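PDB 5MU5: DUF115 domain-containing protein from Magnetospirillum magneticum AMB-1, which is a Maf-family glycosyltransferase involved in flagella formation that probably transfers sugars to flagellin. Local coordinates for residues L310-I315 with E338-G343. Sequence-based numbering, arbitrary orientation.
Sequences LLANGI and EEFGFG
Two neighbouring helix C-termini of an alpha/beta domain meet where Leu311 and Ala312, ending helix 307-312, pack against Phe340, Gly341 and Phe342, where helix 327-340 gives way to a loop. Leu311 contributes the largest share of the contact, touching Phe340 with its CB and Phe342 with the methyl CD1. Its CB is 3.8 Å from CB of Phe340, while CD1 reaches over one face of the Phe342 ring, toward its CE1 side, in a CH-pi contact, 4.3 Å from the centroid and 23° off the normal. With CG of Leu311 anti to the carbonyl carbon (chi1 -66°), both methyls also come close to the carbonyl of Gly341, CD1 lying 3.5 Å from its O.

Each helix feeds a parallel strand of the mixed sheet, 319-322 after the first and 346-350 after the second, so the contact joins successive beta-alpha-beta crossovers through the turns leading back to the sheet. The first turn is a Schellman motif with Gly314 at C-prime: Ile315 N bonds Leu310 O at 2.9 Å, and Gly314 N bonds Leu311 O.

Toward the surface, one face of the Phe340 ring lies against Ala312, whose N sits above it near the rim and whose CB is 3.6 Å from CZ. The opposite face is covered at its centre by CG of Glu339, whose carboxylate forms a salt bridge to Arg308 on the first helix. A serine replacing Phe340 would probably open a gap against Ala312 and leave Glu339 CG without the ring it rests on. Deeper in, Phe342 also touches Leu333 and Val336 and meets the ring of Phe361.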
ATOM      1  N   LEU A 310     -31.017 -12.304   3.834  1.00 40.51           N
ATOM      2  CA  LEU A 310     -31.648 -11.932   5.083  1.00 41.20           C
ATOM      3  C   LEU A 310     -33.075 -11.479   4.802  1.00 43.40           C
ATOM      4  O   LEU A 310     -34.029 -12.024   5.382  1.00 42.19           O
ATOM      5  CB  LEU A 310     -30.855 -10.837   5.800  1.00 41.63           C
ATOM      6  CG  LEU A 310     -29.439 -11.254   6.175  1.00 41.85           C
ATOM      7  CD1 LEU A 310     -28.617 -10.068   6.613  1.00 43.69           C
ATOM      8  CD2 LEU A 310     -29.458 -12.305   7.264  1.00 43.14           C
ATOM      9  N   LEU A 311     -33.230 -10.519   3.891  1.00 43.68           N
ATOM     10  CA  LEU A 311     -34.557  -9.970   3.619  1.00 48.07           C
ATOM     11  C   LEU A 311     -35.526 -10.996   3.028  1.00 48.41           C
ATOM     12  O   LEU A 311     -36.671 -11.044   3.438  1.00 52.87           O
ATOM     13  CB  LEU A 311     -34.469  -8.733   2.725  1.00 48.81           C
ATOM     14  CG  LEU A 311     -33.770  -7.535   3.361  1.00 50.97           C
ATOM     15  CD1 LEU A 311     -33.446  -6.484   2.306  1.00 50.92           C
ATOM     16  CD2 LEU A 311     -34.603  -6.930   4.487  1.00 52.68           C
ATOM     17  N   ALA A 312     -35.072 -11.821   2.090  1.00 49.01           N
ATOM     18  CA  ALA A 312     -35.933 -12.868   1.526  1.00 49.72           C
ATOM     19  C   ALA A 312     -36.455 -13.822   2.610  1.00 51.73           C
ATOM     20  O   ALA A 312     -37.514 -14.391   2.458  1.00 55.38           O
ATOM     21  CB  ALA A 312     -35.195 -13.647   0.445  1.00 48.56           C
ATOM     22  N   ASN A 313     -35.715 -13.985   3.708  1.00 55.01           N
ATOM     23  CA  ASN A 313     -36.143 -14.846   4.830  1.00 52.84           C
ATOM     24  C   ASN A 313     -36.816 -14.109   5.985  1.00 49.29           C
ATOM     25  O   ASN A 313     -37.010 -14.680   7.061  1.00 50.08           O
ATOM     26  CB  ASN A 313     -34.930 -15.617   5.364  1.00 54.97           C
ATOM     27  CG  ASN A 313     -34.446 -16.679   4.397  1.00 53.61           C
ATOM     28  OD1 ASN A 313     -34.973 -17.779   4.367  1.00 53.00           O
ATOM     29  ND2 ASN A 313     -33.422 -16.360   3.628  1.00 55.75           N
ATOM     30  N   GLY A 314     -37.158 -12.843   5.773  1.00 47.46           N
ATOM     31  CA  GLY A 314     -37.802 -12.049   6.793  1.00 49.23           C
ATOM     32  C   GLY A 314     -36.891 -11.713   7.957  1.00 50.46           C
ATOM     33  O   GLY A 314     -37.302 -11.768   9.114  1.00 51.18           O
ATOM     34  N   ILE A 315     -35.646 -11.371   7.657  1.00 49.77           N
ATOM     35  CA  ILE A 315     -34.706 -10.963   8.691  1.00 49.09           C
ATOM     36  C   ILE A 315     -34.386  -9.513   8.420  1.00 48.60           C
ATOM     37  O   ILE A 315     -33.992  -9.170   7.322  1.00 48.11           O
ATOM     38  CB  ILE A 315     -33.440 -11.819   8.662  1.00 48.27           C
ATOM     39  CG1 ILE A 315     -33.801 -13.286   8.990  1.00 49.10           C
ATOM     40  CG2 ILE A 315     -32.405 -11.254   9.622  1.00 48.51           C
ATOM     41  CD1 ILE A 315     -32.705 -14.308   8.704  1.00 46.18           C
ATOM     42  N   GLU A 338     -35.764  -2.554  -4.247  1.00 56.28           N
ATOM     43  CA  GLU A 338     -36.910  -2.695  -5.122  1.00 60.77           C
ATOM     44  C   GLU A 338     -37.668  -3.995  -4.840  1.00 58.59           C
ATOM     45  O   GLU A 338     -38.875  -3.993  -4.808  1.00 57.24           O
ATOM     46  CB  GLU A 338     -36.441  -2.664  -6.584  1.00 67.24           C
ATOM     47  CG  GLU A 338     -37.484  -3.050  -7.620  1.00 74.50           C
ATOM     48  CD  GLU A 338     -38.621  -2.059  -7.686  1.00 83.41           C
ATOM     49  OE1 GLU A 338     -38.340  -0.841  -7.720  1.00 92.09           O
ATOM     50  OE2 GLU A 338     -39.793  -2.492  -7.717  1.00 90.67           O
ATOM     51  N   GLU A 339     -36.958  -5.100  -4.628  1.00 58.58           N
ATOM     52  CA  GLU A 339     -37.618  -6.396  -4.438  1.00 56.61           C
ATOM     53  C   GLU A 339     -38.168  -6.628  -3.034  1.00 52.51           C
ATOM     54  O   GLU A 339     -39.234  -7.182  -2.899  1.00 50.56           O
ATOM     55  CB  GLU A 339     -36.680  -7.545  -4.828  1.00 56.69           C
ATOM     56  CG  GLU A 339     -37.322  -8.922  -4.700  1.00 59.59           C
ATOM     57  CD  GLU A 339     -36.501 -10.040  -5.331  1.00 63.73           C
ATOM     58  OE1 GLU A 339     -35.454  -9.761  -5.965  1.00 63.79           O
ATOM     59  OE2 GLU A 339     -36.909 -11.214  -5.193  1.00 68.58           O
ATOM     60  N   PHE A 340     -37.434  -6.220  -2.001  1.00 51.62           N
ATOM     61  CA  PHE A 340     -37.824  -6.479  -0.607  1.00 50.55           C
ATOM     62  C   PHE A 340     -38.008  -5.257   0.274  1.00 50.46           C
ATOM     63  O   PHE A 340     -38.690  -5.346   1.293  1.00 47.92           O
ATOM     64  CB  PHE A 340     -36.765  -7.332   0.080  1.00 50.52           C
ATOM     65  CG  PHE A 340     -36.470  -8.613  -0.626  1.00 53.29           C
ATOM     66  CD1 PHE A 340     -37.352  -9.691  -0.548  1.00 53.32           C
ATOM     67  CD2 PHE A 340     -35.298  -8.751  -1.363  1.00 54.56           C
ATOM     68  CE1 PHE A 340     -37.070 -10.886  -1.201  1.00 55.06           C
ATOM     69  CE2 PHE A 340     -35.014  -9.939  -2.021  1.00 56.32           C
ATOM     70  CZ  PHE A 340     -35.901 -11.009  -1.938  1.00 55.72           C
ATOM     71  N   GLY A 341     -37.369  -4.138  -0.075  1.00 49.85           N
ATOM     72  CA  GLY A 341     -37.377  -2.955   0.788  1.00 48.44           C
ATOM     73  C   GLY A 341     -36.392  -3.172   1.924  1.00 48.09           C
ATOM     74  O   GLY A 341     -36.139  -4.299   2.313  1.00 48.44           O
ATOM     75  N   PHE A 342     -35.832  -2.096   2.460  1.00 49.90           N
ATOM     76  CA  PHE A 342     -34.840  -2.198   3.535  1.00 50.36           C
ATOM     77  C   PHE A 342     -35.384  -1.876   4.910  1.00 51.77           C
ATOM     78  O   PHE A 342     -34.656  -1.949   5.902  1.00 52.44           O
ATOM     79  CB  PHE A 342     -33.619  -1.321   3.226  1.00 51.05           C
ATOM     80  CG  PHE A 342     -32.600  -2.006   2.383  1.00 51.65           C
ATOM     81  CD1 PHE A 342     -31.697  -2.887   2.966  1.00 52.88           C
ATOM     82  CD2 PHE A 342     -32.543  -1.792   1.019  1.00 54.49           C
ATOM     83  CE1 PHE A 342     -30.753  -3.535   2.198  1.00 54.25           C
ATOM     84  CE2 PHE A 342     -31.599  -2.439   0.238  1.00 54.66           C
ATOM     85  CZ  PHE A 342     -30.710  -3.313   0.825  1.00 54.62           C
ATOM     86  N   GLY A 343     -36.662  -1.528   4.982  1.00 52.74           N
ATOM     87  CA  GLY A 343     -37.309  -1.273   6.263  1.00 51.30           C
ATOM     88  C   GLY A 343     -36.638  -0.168   7.052  1.00 51.52           C
ATOM     89  O   GLY A 343     -36.383   0.913   6.528  1.00 49.54           O
TER